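Local structure of transmembrane oligosaccharyl transferase (Archaeoglobus fulgidus, 3WAJ) at residues A[87-92]-A[110-115]; A[52-57]-A[63-68]; A[419-424]-A[428-433]. The protein is an archaeal membrane protein of the oligosaccharyl transferase STT3 family, with an N-terminal multi-helix membrane region of the GT-C clan, and carries a bound zinc ion. All coordinates share one frame; numbering follows the deposited sequence.

Along the chain interaction 2 comes first, interaction 1 follows and interaction 3 lies far downstream. Interactions 1 and 2 are neighbours, with centres 14 Å apart and all four segments inside the STT3 N-terminal region. They meet directly: helix 84-96 of interaction 1 lies against helix 47-60 of interaction 2, and Tyr88 OH makes a probable hydrogen bond to Pro63 O. Interaction 3, between helices 405-420 and 429-446, stands apart, its centre 24 Å from that of interaction 1 and 30 Å from that of interaction 2. Even so, one side chain of each contact (Ile112, Leu54 and Tyr430) lies about 11 to 13 Å from the zinc ion, bringing different parts of the chain to similar distances from the metal.

Interaction 1: A[87-92]-A[110-115]; sequences VYLGSI and AFIPAI
Ile112 and Gly90 form the close part of a helix-helix contact between two consecutive helices, 84-96 and 102-118, of the STT3 N-terminal region. Ile112 is the projecting residue. Its side chain extends from the second helix until CD1 lies 3.9 Å from Gly90 CA, a meeting with bare backbone that suits glycine, which has no side chain to stand in the way. The backbones are closest here too, with the CA atoms of Gly90 and Ile112 7.6 Å apart, and both residues are buried. Asn160 also packs against Ile112, whose side chain lies about 13 Å from the zinc ion.

The looser side belongs to Leu89, which is partly exposed. Its CG is anti to the backbone N (chi1 -180°), which carries the branched end toward the second helix, where CD2 rests 3.9 Å from Ile112 CG2. The two side chains run past each other in opposite directions and meet through this single pair of methyls. No hydrogen bond joins the segments.

Just beyond Ile112, Pro113 lacks an N-H to give to the preceding turn, and the helix kinks there. On the other helix, Ser91 faces away from Ile112, toward Ile55, Thr58 and Ile59 of helix 47-60. Serine can return its hydroxyl to its own helix: Ser91 OG donates to Val87 O at 2.8 Å from above the carbonyl plane, and that oxygen also accepts a hydrogen bond from Ser91 N.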
loop_
_atom_site.group_PDB
_atom_site.type_symbol
_atom_site.label_atom_id
_atom_site.label_comp_id
_atom_site.label_asym_id
_atom_site.label_seq_id
_atom_site.Cartn_x
_atom_site.Cartn_y
_atom_site.Cartn_z
ATOM N N VAL A 87 4.014 -1.550 -16.406
ATOM C CA VAL A 87 3.678 -2.903 -16.833
ATOM C C VAL A 87 4.508 -3.270 -18.071
ATOM O O VAL A 87 5.171 -4.290 -18.080
ATOM C CB VAL A 87 2.166 -3.120 -17.089
ATOM C CG1 VAL A 87 1.928 -4.573 -17.532
ATOM C CG2 VAL A 87 1.361 -2.845 -15.827
ATOM N N TYR A 88 4.506 -2.423 -19.099
ATOM C CA TYR A 88 5.291 -2.722 -20.284
ATOM C C TYR A 88 6.782 -2.662 -20.019
ATOM O O TYR A 88 7.483 -3.593 -20.397
ATOM C CB TYR A 88 4.857 -1.877 -21.497
ATOM C CG TYR A 88 3.537 -2.347 -22.066
ATOM C CD1 TYR A 88 3.470 -3.474 -22.872
ATOM C CD2 TYR A 88 2.353 -1.703 -21.751
ATOM C CE1 TYR A 88 2.254 -3.927 -23.377
ATOM C CE2 TYR A 88 1.140 -2.141 -22.250
ATOM C CZ TYR A 88 1.096 -3.252 -23.064
ATOM O OH TYR A 88 -0.119 -3.687 -23.557
ATOM N N LEU A 89 7.273 -1.609 -19.361
ATOM C CA LEU A 89 8.702 -1.567 -18.988
ATOM C C LEU A 89 9.164 -2.886 -18.363
ATOM O O LEU A 89 10.188 -3.453 -18.769
ATOM C CB LEU A 89 9.022 -0.401 -18.043
ATOM C CG LEU A 89 10.501 -0.294 -17.621
ATOM C CD1 LEU A 89 11.426 -0.264 -18.846
ATOM C CD2 LEU A 89 10.756 0.937 -16.758
ATOM N N GLY A 90 8.383 -3.395 -17.406
ATOM C CA GLY A 90 8.710 -4.652 -16.742
ATOM C C GLY A 90 8.546 -5.910 -17.593
ATOM O O GLY A 90 9.328 -6.870 -17.475
ATOM N N SER A 91 7.516 -5.928 -18.435
ATOM C CA SER A 91 7.371 -6.996 -19.417
ATOM C C SER A 91 8.561 -6.998 -20.380
ATOM O O SER A 91 9.145 -8.055 -20.660
ATOM C CB SER A 91 6.071 -6.835 -20.193
ATOM O OG SER A 91 4.962 -6.840 -19.320
ATOM N N ILE A 92 8.923 -5.815 -20.880
ATOM C CA ILE A 92 10.012 -5.717 -21.848
ATOM C C ILE A 92 11.323 -6.163 -21.212
ATOM O O ILE A 92 12.067 -6.957 -21.796
ATOM C CB ILE A 92 10.145 -4.299 -22.438
ATOM C CG1 ILE A 92 8.953 -3.986 -23.328
ATOM C CG2 ILE A 92 11.375 -4.195 -23.276
ATOM C CD1 ILE A 92 8.978 -2.572 -23.869
ATOM N N ALA A 110 13.062 -6.122 -9.551
ATOM C CA ALA A 110 13.657 -5.486 -8.362
ATOM C C ALA A 110 14.571 -4.312 -8.703
ATOM O O ALA A 110 14.624 -3.325 -7.970
ATOM C CB ALA A 110 14.410 -6.516 -7.512
ATOM N N PHE A 111 15.303 -4.429 -9.807
ATOM C CA PHE A 111 16.255 -3.391 -10.198
ATOM C C PHE A 111 15.605 -2.164 -10.809
ATOM O O PHE A 111 16.173 -1.080 -10.776
ATOM C CB PHE A 111 17.287 -3.949 -11.166
ATOM C CG PHE A 111 18.274 -4.843 -10.513
ATOM C CD1 PHE A 111 19.327 -4.312 -9.789
ATOM C CD2 PHE A 111 18.141 -6.223 -10.594
ATOM C CE1 PHE A 111 20.244 -5.151 -9.165
ATOM C CE2 PHE A 111 19.057 -7.071 -9.973
ATOM C CZ PHE A 111 20.105 -6.536 -9.259
ATOM N N ILE A 112 14.418 -2.343 -11.372
ATOM C CA ILE A 112 13.749 -1.276 -12.102
ATOM C C ILE A 112 13.539 0.040 -11.326
ATOM O O ILE A 112 13.800 1.116 -11.872
ATOM C CB ILE A 112 12.444 -1.788 -12.753
ATOM C CG1 ILE A 112 12.813 -2.699 -13.923
ATOM C CG2 ILE A 112 11.538 -0.621 -13.222
ATOM C CD1 ILE A 112 11.643 -3.419 -14.559
ATOM N N PRO A 113 13.062 -0.026 -10.067
ATOM C CA PRO A 113 12.886 1.262 -9.376
ATOM C C PRO A 113 14.219 1.888 -8.987
ATOM O O PRO A 113 14.346 3.119 -8.962
ATOM C CB PRO A 113 12.082 0.885 -8.121
ATOM C CG PRO A 113 12.360 -0.593 -7.914
ATOM C CD PRO A 113 12.492 -1.155 -9.299
ATOM N N ALA A 114 15.202 1.053 -8.671
ATOM C CA ALA A 114 16.551 1.563 -8.381
ATOM C C ALA A 114 17.112 2.295 -9.592
ATOM O O ALA A 114 17.645 3.388 -9.470
ATOM C CB ALA A 114 17.484 0.435 -7.958
ATOM N N ILE A 115 17.013 1.673 -10.761
ATOM C CA ILE A 115 17.527 2.284 -11.980
ATOM C C ILE A 115 16.784 3.595 -12.239
ATOM O O ILE A 115 17.396 4.610 -12.574
ATOM C CB ILE A 115 17.384 1.347 -13.191
ATOM C CG1 ILE A 115 18.310 0.141 -13.044
ATOM C CG2 ILE A 115 17.679 2.091 -14.484
ATOM C CD1 ILE A 115 17.942 -1.021 -13.968
#

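Interaction 2: A[52-57]-A[63-68]; sequences YRLIEN and PHRIWF
Ile66, in the loop that leads from helix 47-60 to strand 68-69 of the STT3 N-terminal region, packs against Leu54 and Asn57, so that the chain doubles back on the helix it has just left. One branch serves each partner. CG1 lies between the backbone N and the carbonyl carbon (chi1 65°) and carries CD1 to 3.7 Å from Leu54 CD2, an apolar contact in which the side chains cross at about a right angle. CG2, anti to the carbonyl carbon, comes within 3.5 Å of Asn57 OD1. A branched isoleucine can thus meet a leucine and an amide at once. At the margin, Ile66 CD1 approaches Arg53 NE at 4.4 Å.

A water makes the polar link: it donates to Asn57 OD1 at 2.6 Å and accepts from Ile66 N at 3.0 Å. Asparagine suits this place because its amide has two ends to use, and ND2 is taken by the carbonyls of Tyr524 and Gln526.

Arg65, which also comes near Leu54, bonds back onto its own loop. Its NE and NH2 make two hydrogen bonds to one carbonyl oxygen, Ile66 O, the NE bond being 2.8 Å long and fairly straight (156°). Trp67 CZ3 covers one face of this guanidinium, while NH1 is held by Phe82 O. Arg53 forms salt bridges with Glu558 and Asp69 and a hydrogen bond with Tyr528.

Both arginines are therefore engaged beyond the contact. Side chains touch directly at Leu54 and Asn57, and one water serves both the Asn57 OD1 oxygen and the Ile66 N-H.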
loop_
_atom_site.group_PDB
_atom_site.type_symbol
_atom_site.label_atom_id
_atom_site.label_comp_id
_atom_site.label_asym_id
_atom_site.label_seq_id
_atom_site.Cartn_x
_atom_site.Cartn_y
_atom_site.Cartn_z
ATOM N N TYR A 52 4.095 -7.174 -10.378
ATOM C CA TYR A 52 4.619 -8.491 -10.678
ATOM C C TYR A 52 3.527 -9.371 -11.284
ATOM O O TYR A 52 3.734 -9.987 -12.335
ATOM C CB TYR A 52 5.180 -9.071 -9.380
ATOM C CG TYR A 52 5.557 -10.529 -9.364
ATOM C CD1 TYR A 52 5.056 -11.371 -8.363
ATOM C CD2 TYR A 52 6.433 -11.070 -10.302
ATOM C CE1 TYR A 52 5.404 -12.705 -8.290
ATOM C CE2 TYR A 52 6.787 -12.436 -10.243
ATOM C CZ TYR A 52 6.267 -13.232 -9.223
ATOM O OH TYR A 52 6.593 -14.562 -9.130
ATOM N N ARG A 53 2.367 -9.409 -10.630
ATOM C CA ARG A 53 1.224 -10.172 -11.116
ATOM C C ARG A 53 0.859 -9.722 -12.540
ATOM O O ARG A 53 0.633 -10.551 -13.426
ATOM C CB ARG A 53 0.033 -10.023 -10.147
ATOM C CG ARG A 53 -1.285 -10.706 -10.566
ATOM C CD ARG A 53 -2.089 -9.903 -11.645
ATOM N NE ARG A 53 -3.352 -10.575 -11.941
ATOM C CZ ARG A 53 -3.447 -11.690 -12.662
ATOM N NH1 ARG A 53 -2.358 -12.228 -13.193
ATOM N NH2 ARG A 53 -4.627 -12.254 -12.862
ATOM N N LEU A 54 0.795 -8.410 -12.741
ATOM C CA LEU A 54 0.430 -7.864 -14.043
ATOM C C LEU A 54 1.496 -8.150 -15.110
ATOM O O LEU A 54 1.168 -8.542 -16.227
ATOM C CB LEU A 54 0.162 -6.364 -13.953
ATOM C CG LEU A 54 -1.043 -5.916 -13.135
ATOM C CD1 LEU A 54 -1.160 -4.359 -13.178
ATOM C CD2 LEU A 54 -2.306 -6.578 -13.661
ATOM N N ILE A 55 2.767 -7.945 -14.768
ATOM C CA ILE A 55 3.849 -8.102 -15.736
ATOM C C ILE A 55 3.951 -9.565 -16.236
ATOM O O ILE A 55 4.103 -9.821 -17.420
ATOM C CB ILE A 55 5.186 -7.578 -15.159
ATOM C CG1 ILE A 55 5.162 -6.050 -15.107
ATOM C CG2 ILE A 55 6.383 -8.058 -15.988
ATOM C CD1 ILE A 55 6.262 -5.422 -14.249
ATOM N N GLU A 56 3.843 -10.509 -15.313
ATOM C CA GLU A 56 3.797 -11.930 -15.624
ATOM C C GLU A 56 2.664 -12.247 -16.608
ATOM O O GLU A 56 2.851 -12.961 -17.592
ATOM C CB GLU A 56 3.570 -12.698 -14.319
ATOM C CG GLU A 56 3.990 -14.163 -14.314
ATOM C CD GLU A 56 4.252 -14.676 -12.898
ATOM O OE1 GLU A 56 4.073 -13.900 -11.940
ATOM O OE2 GLU A 56 4.645 -15.844 -12.732
ATOM N N ASN A 57 1.482 -11.718 -16.329
ATOM C CA ASN A 57 0.335 -11.928 -17.197
ATOM C C ASN A 57 0.524 -11.237 -18.556
ATOM O O ASN A 57 0.153 -11.770 -19.602
ATOM C CB ASN A 57 -0.941 -11.426 -16.509
ATOM C CG ASN A 57 -2.159 -11.608 -17.361
ATOM O OD1 ASN A 57 -2.311 -10.935 -18.380
ATOM N ND2 ASN A 57 -3.046 -12.517 -16.955
ATOM N N PRO A 63 1.779 -8.529 -26.974
ATOM C CA PRO A 63 1.916 -7.331 -26.141
ATOM C C PRO A 63 0.598 -6.841 -25.553
ATOM O O PRO A 63 0.434 -5.628 -25.383
ATOM C CB PRO A 63 2.389 -6.295 -27.153
ATOM C CG PRO A 63 1.559 -6.645 -28.376
ATOM C CD PRO A 63 1.471 -8.170 -28.374
ATOM N N HIS A 64 -0.336 -7.736 -25.260
ATOM C CA HIS A 64 -1.588 -7.280 -24.671
ATOM C C HIS A 64 -1.506 -7.316 -23.148
ATOM O O HIS A 64 -0.701 -8.056 -22.589
ATOM C CB HIS A 64 -2.761 -8.112 -25.179
ATOM C CG HIS A 64 -2.841 -8.186 -26.673
ATOM N ND1 HIS A 64 -3.503 -7.242 -27.430
ATOM C CD2 HIS A 64 -2.338 -9.089 -27.547
ATOM C CE1 HIS A 64 -3.404 -7.564 -28.709
ATOM N NE2 HIS A 64 -2.704 -8.679 -28.806
ATOM N N ARG A 65 -2.321 -6.502 -22.482
ATOM C CA ARG A 65 -2.403 -6.550 -21.026
ATOM C C ARG A 65 -3.855 -6.484 -20.620
ATOM O O ARG A 65 -4.696 -6.050 -21.402
ATOM C CB ARG A 65 -1.592 -5.418 -20.367
ATOM C CG ARG A 65 -2.005 -4.009 -20.769
ATOM C CD ARG A 65 -1.666 -3.007 -19.677
ATOM N NE ARG A 65 -2.547 -3.130 -18.509
ATOM C CZ ARG A 65 -2.463 -2.385 -17.408
ATOM N NH1 ARG A 65 -1.523 -1.457 -17.313
ATOM N NH2 ARG A 65 -3.317 -2.577 -16.400
ATOM N N ILE A 66 -4.152 -6.948 -19.407
ATOM C CA ILE A 66 -5.508 -6.863 -18.863
ATOM C C ILE A 66 -5.781 -5.458 -18.301
ATOM O O ILE A 66 -4.850 -4.702 -17.989
ATOM C CB ILE A 66 -5.704 -7.898 -17.749
ATOM C CG1 ILE A 66 -4.791 -7.568 -16.561
ATOM C CG2 ILE A 66 -5.429 -9.301 -18.277
ATOM C CD1 ILE A 66 -5.062 -8.396 -15.316
ATOM N N TRP A 67 -7.060 -5.121 -18.160
ATOM C CA TRP A 67 -7.481 -3.856 -17.553
ATOM C C TRP A 67 -8.521 -4.166 -16.510
ATOM O O TRP A 67 -9.150 -3.272 -15.928
ATOM C CB TRP A 67 -8.068 -2.924 -18.627
ATOM C CG TRP A 67 -7.031 -2.585 -19.630
ATOM C CD1 TRP A 67 -6.786 -3.226 -20.814
ATOM C CD2 TRP A 67 -6.032 -1.565 -19.510
ATOM N NE1 TRP A 67 -5.714 -2.645 -21.449
ATOM C CE2 TRP A 67 -5.234 -1.622 -20.672
ATOM C CE3 TRP A 67 -5.744 -0.600 -18.536
ATOM C CZ2 TRP A 67 -4.164 -0.747 -20.886
ATOM C CZ3 TRP A 67 -4.695 0.266 -18.746
ATOM C CH2 TRP A 67 -3.913 0.190 -19.915
ATOM N N PHE A 68 -8.696 -5.461 -16.280
ATOM C CA PHE A 68 -9.574 -5.956 -15.231
ATOM C C PHE A 68 -9.073 -7.320 -14.736
ATOM O O PHE A 68 -8.526 -8.115 -15.510
ATOM C CB PHE A 68 -11.015 -6.026 -15.752
ATOM C CG PHE A 68 -12.006 -6.506 -14.736
ATOM C CD1 PHE A 68 -12.582 -5.616 -13.839
ATOM C CD2 PHE A 68 -12.357 -7.852 -14.670
ATOM C CE1 PHE A 68 -13.508 -6.050 -12.893
ATOM C CE2 PHE A 68 -13.279 -8.303 -13.725
ATOM C CZ PHE A 68 -13.858 -7.398 -12.833
HETATM O O HOH W 1 -1.728 -8.407 -18.467
#

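Interaction 3: A[419-424]-A[428-433]; sequences IALWGQ and AYYFAA
Leu421 is the residue that meets both Tyr430 and Phe431 across the short connection between two consecutive helices of the membrane region, 405-420 and 429-446. It is also the first residue to leave helical geometry after helix 405-420, and its CB is directed toward segment 428-433.

The apolar contacts carry most of the meeting. Leu421 CD1 lies 3.7 Å from Tyr430 CB and reaches along to the near part of the ring, with CD2 of Tyr430 at 3.9 Å. Because CG of Leu421 stands beside its backbone N (chi1 -42°), the branched end is carried forward to this side chain. Farther back, Leu421 CB approaches Phe431 CZ at 4.1 Å. A leucine suits the place, since its branched aliphatic side chain offers CD1 to Tyr430 and CB to Phe431.

Backbone groups take part as well. Leu421 O lies 3.7 Å from Phe431 CE2, a contact of carbonyl and aromatic carbon. Gln424 O and Ala428 N stand 4.0 Å apart, too far for a hydrogen bond. Inside the second segment, Phe431 N donates to Ala428 O, three residues back, at 2.8 Å.

Hydrogen bonds of the tyrosines turn away from the contact. Tyr430 OH bonds to Tyr211 OH, and Tyr429 OH bonds to Glu166; the ring of Tyr429 meets that of His163, a zinc ligand.

The two segments therefore meet by van der Waals contact alone, without a hydrogen bond between them. Tyr430 thus plays two parts: its CB and ring carbons touch Leu421, and its hydroxyl bonds to Tyr211 of helix 199-214.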
loop_
_atom_site.group_PDB
_atom_site.type_symbol
_atom_site.label_atom_id
_atom_site.label_comp_id
_atom_site.label_asym_id
_atom_site.label_seq_id
_atom_site.Cartn_x
_atom_site.Cartn_y
_atom_site.Cartn_z
ATOM N N ILE A 419 0.233 23.661 -2.590
ATOM C CA ILE A 419 -1.203 23.870 -2.434
ATOM C C ILE A 419 -1.986 22.551 -2.489
ATOM O O ILE A 419 -2.847 22.295 -1.653
ATOM C CB ILE A 419 -1.744 24.885 -3.480
ATOM C CG1 ILE A 419 -1.127 26.273 -3.265
ATOM C CG2 ILE A 419 -3.254 24.978 -3.412
ATOM C CD1 ILE A 419 -1.498 26.926 -1.948
ATOM N N ALA A 420 -1.675 21.701 -3.457
ATOM C CA ALA A 420 -2.442 20.471 -3.641
ATOM C C ALA A 420 -2.036 19.358 -2.670
ATOM O O ALA A 420 -2.881 18.577 -2.229
ATOM C CB ALA A 420 -2.351 19.988 -5.090
ATOM N N LEU A 421 -0.749 19.285 -2.337
ATOM C CA LEU A 421 -0.232 18.146 -1.575
ATOM C C LEU A 421 0.169 18.493 -0.145
ATOM O O LEU A 421 1.134 17.948 0.380
ATOM C CB LEU A 421 0.960 17.527 -2.301
ATOM C CG LEU A 421 0.814 17.393 -3.815
ATOM C CD1 LEU A 421 2.125 16.929 -4.427
ATOM C CD2 LEU A 421 -0.316 16.439 -4.185
ATOM N N TRP A 422 -0.581 19.391 0.483
ATOM C CA TRP A 422 -0.288 19.805 1.848
ATOM C C TRP A 422 -1.029 18.914 2.838
ATOM O O TRP A 422 -2.259 18.809 2.787
ATOM C CB TRP A 422 -0.683 21.267 2.042
ATOM C CG TRP A 422 -0.230 21.874 3.330
ATOM C CD1 TRP A 422 -0.974 22.645 4.178
ATOM C CD2 TRP A 422 1.076 21.773 3.922
ATOM N NE1 TRP A 422 -0.215 23.029 5.259
ATOM C CE2 TRP A 422 1.046 22.507 5.127
ATOM C CE3 TRP A 422 2.267 21.136 3.550
ATOM C CZ2 TRP A 422 2.159 22.618 5.963
ATOM C CZ3 TRP A 422 3.370 21.246 4.382
ATOM C CH2 TRP A 422 3.308 21.980 5.574
ATOM N N GLY A 423 -0.276 18.261 3.723
ATOM C CA GLY A 423 -0.852 17.375 4.721
ATOM C C GLY A 423 -1.163 15.984 4.196
ATOM O O GLY A 423 -1.560 15.104 4.965
ATOM N N GLN A 424 -0.992 15.792 2.888
ATOM C CA GLN A 424 -1.197 14.494 2.247
ATOM C C GLN A 424 0.099 13.694 2.220
ATOM O O GLN A 424 0.853 13.768 1.249
ATOM C CB GLN A 424 -1.688 14.679 0.811
ATOM C CG GLN A 424 -3.112 15.159 0.692
ATOM C CD GLN A 424 -3.965 14.223 -0.144
ATOM O OE1 GLN A 424 -4.268 13.099 0.273
ATOM N NE2 GLN A 424 -4.353 14.677 -1.335
ATOM N N ALA A 428 4.285 12.838 -0.596
ATOM C CA ALA A 428 5.515 13.492 -0.153
ATOM C C ALA A 428 6.625 13.424 -1.200
ATOM O O ALA A 428 7.384 14.388 -1.357
ATOM C CB ALA A 428 5.982 12.904 1.162
ATOM N N TYR A 429 6.710 12.298 -1.916
ATOM C CA TYR A 429 7.781 12.080 -2.896
ATOM C C TYR A 429 7.857 13.164 -3.977
ATOM O O TYR A 429 8.914 13.401 -4.567
ATOM C CB TYR A 429 7.693 10.684 -3.524
ATOM C CG TYR A 429 6.363 10.361 -4.164
ATOM C CD1 TYR A 429 6.070 10.775 -5.456
ATOM C CD2 TYR A 429 5.412 9.619 -3.490
ATOM C CE1 TYR A 429 4.849 10.479 -6.050
ATOM C CE2 TYR A 429 4.207 9.318 -4.070
ATOM C CZ TYR A 429 3.925 9.758 -5.350
ATOM O OH TYR A 429 2.715 9.456 -5.931
ATOM N N TYR A 430 6.742 13.837 -4.227
ATOM C CA TYR A 430 6.744 14.919 -5.199
ATOM C C TYR A 430 7.562 16.137 -4.749
ATOM O O TYR A 430 7.996 16.943 -5.583
ATOM C CB TYR A 430 5.312 15.315 -5.539
ATOM C CG TYR A 430 4.632 14.456 -6.597
ATOM C CD1 TYR A 430 5.120 14.402 -7.892
ATOM C CD2 TYR A 430 3.479 13.760 -6.313
ATOM C CE1 TYR A 430 4.494 13.657 -8.864
ATOM C CE2 TYR A 430 2.837 13.009 -7.280
ATOM C CZ TYR A 430 3.351 12.966 -8.555
ATOM O OH TYR A 430 2.727 12.229 -9.532
ATOM N N PHE A 431 7.780 16.279 -3.441
ATOM C CA PHE A 431 8.541 17.425 -2.936
ATOM C C PHE A 431 10.042 17.206 -3.114
ATOM O O PHE A 431 10.822 18.159 -3.109
ATOM C CB PHE A 431 8.205 17.723 -1.463
ATOM C CG PHE A 431 6.847 18.347 -1.254
ATOM C CD1 PHE A 431 6.402 19.370 -2.081
ATOM C CD2 PHE A 431 6.012 17.904 -0.231
ATOM C CE1 PHE A 431 5.146 19.944 -1.893
ATOM C CE2 PHE A 431 4.753 18.471 -0.037
ATOM C CZ PHE A 431 4.322 19.490 -0.868
ATOM N N ALA A 432 10.432 15.943 -3.283
ATOM C CA ALA A 432 11.840 15.581 -3.397
ATOM C C ALA A 432 12.569 16.403 -4.470
ATOM O O ALA A 432 13.541 17.095 -4.177
ATOM C CB ALA A 432 11.972 14.103 -3.676
ATOM N N ALA A 433 12.089 16.328 -5.708
ATOM C CA ALA A 433 12.668 17.115 -6.790
ATOM C C ALA A 433 12.619 18.601 -6.477
ATOM O O ALA A 433 13.528 19.332 -6.857
ATOM C CB ALA A 433 11.963 16.837 -8.100
#